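Local coordinates for ABC transporter, permease protein, putative (PDB 2P0S) that is one domain of a putative membrane permease that probably takes part in ABC-type transport across the cell membrane, at residues Ala36-Ala40 / Glu41-Lys45; Leu94-Lys97 / Lys98-Ser101; Arg44-Gly47 / Ala48-Gly52; Leu64-Pro67 / Asn68-Ala71; Lys26-Glu30 / Phe31-His35. All coordinates share one frame; numbering follows the deposited sequence.

Contact 1. Residues Ala36-Ala40 / Glu41-Lys45; sequences AEKTA and EEYRK
A capping box formed by Thr39 and Glu42 starts helix 40-51, and the evidence is a reciprocal pair of bonds between side chain and backbone. Thr39, at the N-cap, accepts from Glu42 N at its OG1, 2.8 Å away and nearly straight. In return, Glu42 OE1 takes the Thr39 N-H at 3.0 Å (173°), using the anti lone pair, the one turned from its sister oxygen. Thr39 OG1 also makes a weak bond to Glu42 OE1. A chi1 of 66° swings that hydroxyl over the first helical turn, while Glu42 brings its carboxylate back along an extended chain. The helical pattern then begins with Tyr43 N to Thr39 O (2.9 Å) and Arg44 N to Ala40 O.

A second grip comes from Tyr43, whose ring reaches back beneath the incoming loop. Lys38 CB sits over the middle of one ring face, 3.7 Å from the Tyr43 ring centroid, a CH-pi contact only 12° off the normal. Ala36 CB lies at the ring edge, and the phenol OH of Tyr43 accepts from Glu37 N at 3.0 Å. Loop and first turn are therefore tied both at the cap and at the tyrosine tip.

Further along the first turn, Arg44 NE donates to Glu41 OE1 at 2.7 Å, close to the guanidinium plane. Ala40 and Tyr43 pack on Val56 of strand 55-59 and on Trp125 of the second subunit, so this helix start is wedged between the sheet and the dimer partner.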
# COMPACT_ATOMS: atom_id res chain seq x y z
N ALA A 36 8.85 -12.55 -15.98
CA ALA A 36 10.31 -12.75 -16.16
C ALA A 36 10.61 -13.74 -17.25
O ALA A 36 10.24 -14.92 -17.19
CB ALA A 36 10.95 -13.24 -14.80
N GLU A 37 11.35 -13.26 -18.26
CA GLU A 37 11.88 -14.13 -19.27
C GLU A 37 13.31 -14.61 -19.02
O GLU A 37 13.77 -15.42 -19.78
CB GLU A 37 11.81 -13.36 -20.62
CG GLU A 37 10.35 -13.12 -21.03
CD GLU A 37 9.57 -14.38 -21.40
OE1 GLU A 37 8.37 -14.24 -21.67
OE2 GLU A 37 10.10 -15.53 -21.40
N LYS A 38 14.02 -14.07 -18.03
CA LYS A 38 15.38 -14.46 -17.67
C LYS A 38 15.35 -14.65 -16.15
O LYS A 38 14.40 -14.27 -15.53
CB LYS A 38 16.31 -13.27 -17.88
CG LYS A 38 17.04 -13.14 -19.28
CD LYS A 38 16.11 -13.06 -20.45
CE LYS A 38 16.73 -12.19 -21.63
NZ LYS A 38 17.82 -12.93 -22.34
N THR A 39 16.43 -15.15 -15.56
CA THR A 39 16.56 -15.25 -14.13
C THR A 39 16.94 -13.94 -13.53
O THR A 39 17.44 -13.00 -14.27
CB THR A 39 17.68 -16.25 -13.73
OG1 THR A 39 18.97 -15.74 -14.15
CG2 THR A 39 17.44 -17.60 -14.40
N ALA A 40 16.74 -13.84 -12.21
CA ALA A 40 17.21 -12.68 -11.50
C ALA A 40 18.71 -12.39 -11.77
O ALA A 40 19.07 -11.23 -11.94
CB ALA A 40 16.93 -12.83 -9.97
N GLU A 41 19.57 -13.42 -11.69
CA GLU A 41 21.02 -13.26 -11.90
C GLU A 41 21.27 -12.83 -13.35
O GLU A 41 22.12 -11.97 -13.62
CB GLU A 41 21.77 -14.58 -11.63
CG GLU A 41 23.33 -14.57 -11.96
CD GLU A 41 24.15 -13.47 -11.18
OE1 GLU A 41 23.68 -12.96 -10.13
OE2 GLU A 41 25.25 -13.10 -11.65
N GLU A 42 20.55 -13.38 -14.30
CA GLU A 42 20.78 -12.81 -15.66
C GLU A 42 20.39 -11.40 -15.84
O GLU A 42 21.13 -10.68 -16.58
CB GLU A 42 20.09 -13.67 -16.69
CG GLU A 42 20.60 -15.05 -16.66
CD GLU A 42 19.84 -15.87 -17.62
OE1 GLU A 42 18.60 -15.95 -17.44
OE2 GLU A 42 20.45 -16.37 -18.59
N TYR A 43 19.22 -10.98 -15.34
CA TYR A 43 18.85 -9.58 -15.36
C TYR A 43 19.92 -8.71 -14.62
O TYR A 43 20.26 -7.60 -15.07
CB TYR A 43 17.46 -9.36 -14.75
CG TYR A 43 16.31 -9.80 -15.58
CD1 TYR A 43 16.11 -9.26 -16.84
CD2 TYR A 43 15.31 -10.69 -15.05
CE1 TYR A 43 15.00 -9.62 -17.60
CE2 TYR A 43 14.17 -11.03 -15.81
CZ TYR A 43 14.06 -10.47 -17.11
OH TYR A 43 12.97 -10.72 -17.91
N ARG A 44 20.46 -9.20 -13.52
CA ARG A 44 21.49 -8.45 -12.85
C ARG A 44 22.67 -8.17 -13.78
O ARG A 44 23.16 -7.08 -13.80
CB ARG A 44 22.09 -9.22 -11.67
CG ARG A 44 23.02 -8.39 -10.76
CD ARG A 44 23.51 -9.25 -9.48
NE ARG A 44 24.39 -10.31 -10.00
CZ ARG A 44 25.71 -10.08 -10.31
NH1 ARG A 44 26.25 -8.88 -10.06
NH2 ARG A 44 26.47 -11.03 -10.84
N LYS A 45 23.18 -9.23 -14.40
CA LYS A 45 24.39 -9.14 -15.22
C LYS A 45 24.17 -8.20 -16.42
O LYS A 45 25.10 -7.44 -16.80
CB LYS A 45 24.80 -10.54 -15.69
CG LYS A 45 25.19 -11.55 -14.50
CD LYS A 45 25.55 -13.00 -15.07
CE LYS A 45 26.47 -13.90 -14.14
NZ LYS A 45 28.01 -13.87 -14.30

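Contact 2. Residues Leu94-Lys97 / Lys98-Ser101; sequences LSDK and KIAS
Lys98 O is held by two donors of one residue: Ser101 OG at 2.6 Å and Ser101 N at 3.1 Å. The hydroxyl arrives in the carbonyl plane, on a lone pair, and it gets there because a chi1 of 69° tucks OG in against its own main chain, turning it back toward Lys98 O. A serine thus folds back on a carbonyl three residues earlier.

Upstream, the regular i to i+4 pattern continues. Ile99 N donates to Ser95 O at 2.8 Å and 172°, Lys98 N to Leu94 O at 3.0 Å, and Ala100 N to Asp96 O.

Among the side chains, Ile99 runs back along the helix: its CG1 rests 3.3 Å from Ser95 O, and its CD1 stops 4.0 Å from Asp96 OD1, the two chains crossing at a slant. Lys98 lays CG near Leu94 O before its chain bends at chi3. The polar ends serve other parts of the fold. Asp96 OD2 forms a salt bridge with Lys115, and the extended Lys97 carries NZ to a salt bridge with Glu20, near Asp62 of the magnesium site.

Helix 107-114 covers the face bearing Asp96, Ile99 and Ala100, mainly through Leu111. Leu94 packs on Tyr21 and Leu63, while Ser95 OG bonds both Ser91 O and Ile116 N of the second subunit, placing this end of helix 80-100 at the dimer interface.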
# COMPACT_ATOMS: atom_id res chain seq x y z
N LEU A 94 -2.99 -15.28 0.23
CA LEU A 94 -2.68 -16.53 0.99
C LEU A 94 -3.66 -16.66 2.13
O LEU A 94 -4.05 -17.81 2.41
CB LEU A 94 -1.23 -16.50 1.56
CG LEU A 94 -0.21 -16.41 0.37
CD1 LEU A 94 1.13 -15.92 1.04
CD2 LEU A 94 -0.02 -17.79 -0.21
N SER A 95 -3.95 -15.53 2.79
CA SER A 95 -4.97 -15.55 3.89
C SER A 95 -6.33 -16.06 3.38
O SER A 95 -6.96 -17.03 3.86
CB SER A 95 -5.10 -14.17 4.46
OG SER A 95 -3.84 -13.83 5.10
N ASP A 96 -6.76 -15.44 2.29
CA ASP A 96 -8.01 -15.85 1.69
C ASP A 96 -8.05 -17.31 1.22
O ASP A 96 -9.16 -17.93 1.23
CB ASP A 96 -8.31 -14.96 0.44
CG ASP A 96 -8.80 -13.58 0.80
OD1 ASP A 96 -8.99 -13.25 2.00
OD2 ASP A 96 -8.99 -12.78 -0.17
N LYS A 97 -6.92 -17.82 0.68
CA LYS A 97 -6.86 -19.18 0.26
C LYS A 97 -7.06 -20.07 1.49
O LYS A 97 -7.76 -21.09 1.38
CB LYS A 97 -5.51 -19.47 -0.37
CG LYS A 97 -5.36 -20.85 -0.85
CD LYS A 97 -4.20 -20.96 -1.90
CE LYS A 97 -4.15 -22.34 -2.54
NZ LYS A 97 -2.82 -22.47 -3.24
N LYS A 98 -6.40 -19.73 2.59
CA LYS A 98 -6.57 -20.56 3.81
C LYS A 98 -7.99 -20.45 4.34
O LYS A 98 -8.60 -21.44 4.73
CB LYS A 98 -5.63 -20.13 4.90
CG LYS A 98 -4.17 -20.55 4.68
CD LYS A 98 -3.28 -20.01 5.81
CE LYS A 98 -2.96 -21.10 6.80
NZ LYS A 98 -1.48 -20.85 7.12
N ILE A 99 -8.53 -19.25 4.40
CA ILE A 99 -9.95 -19.06 4.87
C ILE A 99 -10.88 -19.93 4.01
O ILE A 99 -11.78 -20.65 4.53
CB ILE A 99 -10.42 -17.58 4.81
CG1 ILE A 99 -9.61 -16.72 5.82
CG2 ILE A 99 -11.95 -17.49 5.20
CD1 ILE A 99 -9.67 -15.17 5.48
N ALA A 100 -10.72 -19.87 2.69
CA ALA A 100 -11.61 -20.60 1.82
C ALA A 100 -11.58 -22.11 1.95
O ALA A 100 -12.46 -22.74 1.44
CB ALA A 100 -11.31 -20.16 0.33
N SER A 101 -10.57 -22.70 2.64
CA SER A 101 -10.40 -24.14 2.80
C SER A 101 -11.31 -24.67 3.97
O SER A 101 -11.42 -25.93 4.14
CB SER A 101 -8.92 -24.48 3.15
OG SER A 101 -8.55 -24.06 4.42

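Contact 3. Residues Arg44-Gly47 / Ala48-Gly52; sequences RKMG and ADKSG
Met46, present as selenomethionine, and Gly47, with Lys50 one turn on, carry most of this contact, which spans a kink in helix 40-51. Met46 stretches forward over the next turn. Its methyl carbon CE comes 3.6 Å from Lys50 CB, and its SE lies 3.8 Å from Ser51 CB. The two longer chains, Met46 and Lys50, cross at a slant. The first torsion of Met46 lies away from a staggered value (chi1 95°), which may indicate some strain, and chi3 then bends CE in over Lys50.

Lys50 answers with the aliphatic part of its chain. CB, CG and CD all pass the Met46 carbonyl, CD approaching Met46 O to 3.4 Å, before the bend at chi3 leads the amine elsewhere.

Gly47 sits at the kink. Its phi is positive (74°) with psi near 167°, an extended rather than helical backbone, and the N-H groups of Ala48 and Asp49 make no bond to the preceding turn, so the helical pattern is interrupted here. It resumes at Gly47 O, which accepts Ser51 N at 3.1 Å. Ser51 OG lies 3.2 Å from Gly47 O, but that pairing is not settled, since the one proton has another acceptor within reach; Tyr75 OH and Ile53 N also bond this hydroxyl. A further bond, Gly52 N to Ala48 O at 3.2 Å, completes the turn, after which Gly52 leaves helical geometry with positive phi.

The chemistry implies a kink spanned in two ways: one sound backbone bond from Ser51 to Gly47 and, beside it, apolar packing of the Met46 side chain on Lys50 and Ser51.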
# COMPACT_ATOMS: atom_id res chain seq x y z
N ARG A 44 20.46 -9.20 -13.52
CA ARG A 44 21.49 -8.45 -12.85
C ARG A 44 22.67 -8.17 -13.78
O ARG A 44 23.16 -7.08 -13.80
CB ARG A 44 22.09 -9.22 -11.67
CG ARG A 44 23.02 -8.39 -10.76
CD ARG A 44 23.51 -9.25 -9.48
NE ARG A 44 24.39 -10.31 -10.00
CZ ARG A 44 25.71 -10.08 -10.31
NH1 ARG A 44 26.25 -8.88 -10.06
NH2 ARG A 44 26.47 -11.03 -10.84
N LYS A 45 23.18 -9.23 -14.40
CA LYS A 45 24.39 -9.14 -15.22
C LYS A 45 24.17 -8.20 -16.42
O LYS A 45 25.10 -7.44 -16.80
CB LYS A 45 24.80 -10.54 -15.69
CG LYS A 45 25.19 -11.55 -14.50
CD LYS A 45 25.55 -13.00 -15.07
CE LYS A 45 26.47 -13.90 -14.14
NZ LYS A 45 28.01 -13.87 -14.30
N MSE A 46 22.97 -8.23 -17.01
CA MSE A 46 22.78 -7.55 -18.29
C MSE A 46 22.61 -6.06 -18.00
O MSE A 46 22.93 -5.17 -18.83
CB MSE A 46 21.68 -8.20 -19.10
CG MSE A 46 20.37 -7.61 -18.95
SE MSE A 46 18.96 -8.58 -19.87
CE MSE A 46 19.28 -8.05 -21.70
N GLY A 47 22.27 -5.75 -16.76
CA GLY A 47 22.08 -4.37 -16.32
C GLY A 47 20.81 -3.66 -16.79
O GLY A 47 20.11 -4.13 -17.72
N ALA A 48 20.53 -2.49 -16.16
CA ALA A 48 19.23 -1.87 -16.30
C ALA A 48 19.01 -1.44 -17.76
O ALA A 48 17.94 -1.61 -18.34
CB ALA A 48 19.15 -0.67 -15.36
N ASP A 49 20.03 -0.88 -18.40
CA ASP A 49 19.74 -0.45 -19.76
C ASP A 49 19.44 -1.58 -20.69
O ASP A 49 18.64 -1.42 -21.60
CB ASP A 49 20.87 0.42 -20.32
CG ASP A 49 21.00 1.71 -19.54
OD1 ASP A 49 19.97 2.46 -19.45
OD2 ASP A 49 22.10 1.96 -19.02
N LYS A 50 20.08 -2.72 -20.55
CA LYS A 50 19.69 -3.76 -21.46
C LYS A 50 18.31 -4.37 -21.18
O LYS A 50 17.55 -4.64 -22.10
CB LYS A 50 20.77 -4.82 -21.66
CG LYS A 50 22.13 -4.31 -22.15
CD LYS A 50 23.20 -5.43 -22.16
CE LYS A 50 22.91 -6.53 -23.20
NZ LYS A 50 24.18 -6.95 -23.94
N SER A 51 17.99 -4.58 -19.87
CA SER A 51 16.84 -5.40 -19.50
C SER A 51 15.53 -4.65 -19.62
O SER A 51 14.48 -5.29 -19.72
CB SER A 51 16.98 -5.86 -18.03
OG SER A 51 16.96 -4.70 -17.22
N GLY A 52 15.54 -3.31 -19.55
CA GLY A 52 14.26 -2.55 -19.45
C GLY A 52 13.42 -2.73 -18.16
O GLY A 52 12.26 -2.25 -18.09

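Contact 4. Residues Leu64-Pro67 / Asn68-Ala71; sequences LEDP and NAVA
With its CG trans to the backbone N (chi1 -177°), Asp66 holds its carboxylate forward over the turn that follows, and chi2 near zero orients OD1 so that the N-H of Asn68 can reach it. That bond, Asn68 N to Asp66 OD1, is 3.1 Å long. The donor comes from above the carboxylate plane, 45° out of it, so the approach is oblique to the group. The arrangement resembles an Asx turn, laid over the type I beta turn Asp66-Ala69, whose closing bond runs from Ala69 N to Asp66 O, also 3.1 Å. Asp66 thus closes the turn through both its carbonyl and its carboxylate.

Other atoms fill in around the carboxylate. Asn68 CB lies 3.4 Å from Asp66 OD1, and the Asn68 amide stands almost perpendicular to the carboxylate, their planes 88° apart. Asp66 OD2 faces Ala69 CB at 3.7 Å. Pro67 supplies the first corner of the turn. An inverse gamma turn centred on Ala69, marked by a weak bond from Val70 N to Asn68 O, then redirects the chain, and Val70 CG1 comes to 3.6 Å from Pro67 O.

This double turn delivers the chain into strand 70-74, which runs antiparallel to strand 55-59: Val70 packs on Leu57 and Ile59, and Ala69 pairs by backbone with Arg60. Within that strand, Ala71 pairs in parallel with a strand of the second subunit, extending the sheet across the interface.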
# COMPACT_ATOMS: atom_id res chain seq x y z
N LEU A 64 2.73 -20.71 1.20
CA LEU A 64 2.10 -21.35 2.38
C LEU A 64 2.97 -22.37 3.01
O LEU A 64 2.79 -22.63 4.26
CB LEU A 64 0.71 -21.91 2.02
CG LEU A 64 -0.50 -20.97 1.91
CD1 LEU A 64 -1.92 -21.61 1.85
CD2 LEU A 64 -0.51 -19.95 3.02
N GLU A 65 3.81 -23.08 2.28
CA GLU A 65 4.78 -24.08 2.77
C GLU A 65 6.01 -23.37 3.26
O GLU A 65 6.51 -23.62 4.29
CB GLU A 65 5.22 -25.07 1.65
CG GLU A 65 4.07 -25.80 1.04
CD GLU A 65 4.43 -26.53 -0.31
OE1 GLU A 65 3.45 -26.95 -0.98
OE2 GLU A 65 5.65 -26.69 -0.67
N ASP A 66 6.51 -22.40 2.52
CA ASP A 66 7.65 -21.66 2.98
C ASP A 66 7.50 -20.14 2.71
O ASP A 66 7.88 -19.67 1.63
CB ASP A 66 8.89 -22.13 2.26
CG ASP A 66 10.19 -21.43 2.75
OD1 ASP A 66 10.15 -20.52 3.63
OD2 ASP A 66 11.27 -21.83 2.24
N PRO A 67 6.98 -19.39 3.68
CA PRO A 67 6.68 -17.94 3.41
C PRO A 67 7.91 -17.10 3.18
O PRO A 67 7.77 -15.96 2.82
CB PRO A 67 5.97 -17.44 4.67
CG PRO A 67 6.44 -18.47 5.75
CD PRO A 67 6.53 -19.78 5.06
N ASN A 68 9.07 -17.65 3.47
CA ASN A 68 10.33 -16.90 3.29
C ASN A 68 10.92 -17.01 1.91
O ASN A 68 11.92 -16.37 1.69
CB ASN A 68 11.41 -17.38 4.27
CG ASN A 68 11.00 -17.14 5.73
OD1 ASN A 68 10.54 -16.04 6.08
ND2 ASN A 68 11.12 -18.20 6.58
N ALA A 69 10.28 -17.78 1.00
CA ALA A 69 10.86 -18.28 -0.20
C ALA A 69 10.50 -17.18 -1.25
O ALA A 69 9.96 -17.50 -2.32
CB ALA A 69 10.28 -19.61 -0.59
N VAL A 70 10.69 -15.94 -0.85
CA VAL A 70 10.36 -14.79 -1.81
C VAL A 70 11.31 -13.64 -1.48
O VAL A 70 11.76 -13.42 -0.36
CB VAL A 70 8.89 -14.33 -1.68
CG1 VAL A 70 8.42 -14.06 -0.20
CG2 VAL A 70 8.50 -13.18 -2.49
N ALA A 71 11.65 -12.80 -2.50
CA ALA A 71 12.53 -11.71 -2.25
C ALA A 71 12.37 -10.80 -3.48
O ALA A 71 11.87 -11.30 -4.55
CB ALA A 71 14.03 -12.19 -2.27

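Contact 5. Residues Lys26-Glu30 / Phe31-His35; sequences KENDE and FRFVH
Asn28 begins at CB, which lies 3.9 Å from Phe33 CD2. One bond further, Asn28 CG meets Phe33 CE2 at 3.6 Å, arriving at the edge of the ring and in its plane, with amide and ring 76° apart. At the tip the amide divides its work. OD1 accepts two backbone N-H groups, Glu30 N at 2.8 Å and Phe31 N at 3.1 Å, both bonds fairly straight; one N-H comes from each side of the amide plane. ND2 passes near Phe33 CE2 and donates to His85 NE2, its main polar partner. A chi1 of -168° puts CG trans to the backbone N and so carries OD1 to the chain just ahead.

The bond to Glu30 N, two residues on, defines an Asx turn, and the bond to Phe31 N tightens it. One carbonyl oxygen thus fixes the bend that precedes strand 32-35, while the bond from ND2 to His85 probably helps set the amide's rotation.

Glu30 and Phe31 run alongside each other in one direction. Glu30 CB stands over one face of the Phe31 ring, 3.9 Å from its centroid and 16° off the normal, a CH-pi contact displaced toward the rim. The carboxylate of Glu30 is inclined to that ring.

Strand 32-35 is an outermost strand of the sheet within the chain, paired in parallel with 11-16. Phe31 and Phe33 point back to Ile12 on that strand and to helix 80-100, through Val82 and Ile86, so the turn is braced between sheet and helix.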
# COMPACT_ATOMS: atom_id res chain seq x y z
N LYS A 26 -1.93 -8.61 -12.20
CA LYS A 26 -2.26 -8.18 -13.60
C LYS A 26 -3.00 -6.83 -13.60
O LYS A 26 -2.88 -6.05 -14.61
CB LYS A 26 -3.13 -9.23 -14.32
CG LYS A 26 -2.57 -10.66 -14.35
CD LYS A 26 -1.96 -10.94 -15.70
CE LYS A 26 -0.76 -11.88 -15.59
NZ LYS A 26 -1.19 -13.27 -15.17
N GLU A 27 -3.78 -6.58 -12.51
CA GLU A 27 -4.59 -5.34 -12.40
C GLU A 27 -4.02 -4.16 -11.52
O GLU A 27 -4.80 -3.30 -11.03
CB GLU A 27 -6.05 -5.66 -11.98
CG GLU A 27 -6.96 -6.25 -13.12
CD GLU A 27 -7.71 -5.20 -14.00
OE1 GLU A 27 -8.99 -5.28 -14.13
OE2 GLU A 27 -7.00 -4.30 -14.55
N ASN A 28 -2.71 -4.05 -11.41
CA ASN A 28 -2.09 -3.18 -10.41
C ASN A 28 -1.94 -1.69 -10.86
O ASN A 28 -1.53 -1.42 -12.00
CB ASN A 28 -0.72 -3.75 -10.12
CG ASN A 28 -0.09 -3.12 -8.89
OD1 ASN A 28 0.43 -1.99 -8.95
ND2 ASN A 28 -0.19 -3.85 -7.74
N ASP A 29 -2.23 -0.73 -9.98
CA ASP A 29 -2.13 0.67 -10.43
C ASP A 29 -0.92 1.48 -9.94
O ASP A 29 -0.86 2.72 -10.13
CB ASP A 29 -3.46 1.43 -10.22
CG ASP A 29 -3.71 1.75 -8.75
OD1 ASP A 29 -4.58 2.65 -8.47
OD2 ASP A 29 -3.04 1.12 -7.89
N GLU A 30 0.08 0.80 -9.39
CA GLU A 30 1.28 1.44 -8.87
C GLU A 30 2.60 1.11 -9.59
O GLU A 30 3.49 1.95 -9.61
CB GLU A 30 1.53 1.02 -7.39
CG GLU A 30 0.80 1.90 -6.41
CD GLU A 30 1.38 1.70 -5.00
OE1 GLU A 30 0.96 0.67 -4.37
OE2 GLU A 30 2.25 2.54 -4.59
N PHE A 31 2.74 -0.17 -10.02
CA PHE A 31 3.94 -0.69 -10.65
C PHE A 31 3.57 -1.41 -11.98
O PHE A 31 2.45 -1.93 -12.12
CB PHE A 31 4.74 -1.62 -9.78
CG PHE A 31 4.89 -1.12 -8.36
CD1 PHE A 31 5.72 -0.03 -8.10
CD2 PHE A 31 4.18 -1.69 -7.33
CE1 PHE A 31 5.89 0.44 -6.81
CE2 PHE A 31 4.30 -1.15 -6.04
CZ PHE A 31 5.14 -0.10 -5.84
N ARG A 32 4.57 -1.53 -12.84
CA ARG A 32 4.38 -2.14 -14.13
C ARG A 32 4.90 -3.60 -14.08
O ARG A 32 6.10 -3.86 -14.29
CB ARG A 32 5.11 -1.27 -15.19
CG ARG A 32 4.65 -1.60 -16.52
CD ARG A 32 5.59 -1.01 -17.64
NE ARG A 32 5.52 -1.95 -18.75
CZ ARG A 32 6.55 -2.52 -19.39
NH1 ARG A 32 6.31 -3.39 -20.38
NH2 ARG A 32 7.82 -2.24 -19.04
N PHE A 33 4.01 -4.57 -13.84
CA PHE A 33 4.49 -5.92 -13.72
C PHE A 33 4.57 -6.66 -15.04
O PHE A 33 3.59 -6.63 -15.87
CB PHE A 33 3.56 -6.69 -12.73
CG PHE A 33 3.71 -6.20 -11.30
CD1 PHE A 33 4.76 -6.73 -10.50
CD2 PHE A 33 2.82 -5.32 -10.71
CE1 PHE A 33 4.95 -6.28 -9.22
CE2 PHE A 33 2.98 -4.87 -9.35
CZ PHE A 33 4.04 -5.39 -8.56
N VAL A 34 5.66 -7.41 -15.24
CA VAL A 34 5.81 -8.26 -16.39
C VAL A 34 6.30 -9.62 -16.09
O VAL A 34 6.79 -9.80 -14.98
CB VAL A 34 6.77 -7.60 -17.45
CG1 VAL A 34 6.36 -6.17 -17.71
CG2 VAL A 34 8.22 -7.57 -16.90
N HIS A 35 6.22 -10.57 -17.01
CA HIS A 35 6.66 -11.98 -16.77
C HIS A 35 8.13 -11.97 -16.91
O HIS A 35 8.68 -11.46 -18.00
CB HIS A 35 6.05 -12.86 -17.88
CG HIS A 35 6.44 -14.27 -17.78
ND1 HIS A 35 6.02 -15.05 -16.70
CD2 HIS A 35 7.21 -15.06 -18.54
CE1 HIS A 35 6.51 -16.26 -16.83
NE2 HIS A 35 7.26 -16.30 -17.93

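In the fold
Along the chain the order is contact 5, contact 1, contact 3, contact 4, contact 2. Contacts 1 and 3 share Arg44 and Lys45 on helix 40-51, with centres about 8 Å apart, and Tyr43 CD1 touches Ser51 CB at 3.7 Å; contact 5 feeds into contact 1 through strand 32-35. Contacts 4 and 5 lie at strands 70-74 and 32-35, the outermost strands of the same sheet within the chain. Contact 2, on helix 80-100, is about 37 Å from contact 3 between centres, on the opposite side of the chain's centre, yet meets contact 4 where Leu64 packs on Leu94 and Lys98. All five contacts reach the second subunit, contact 5 through one residue.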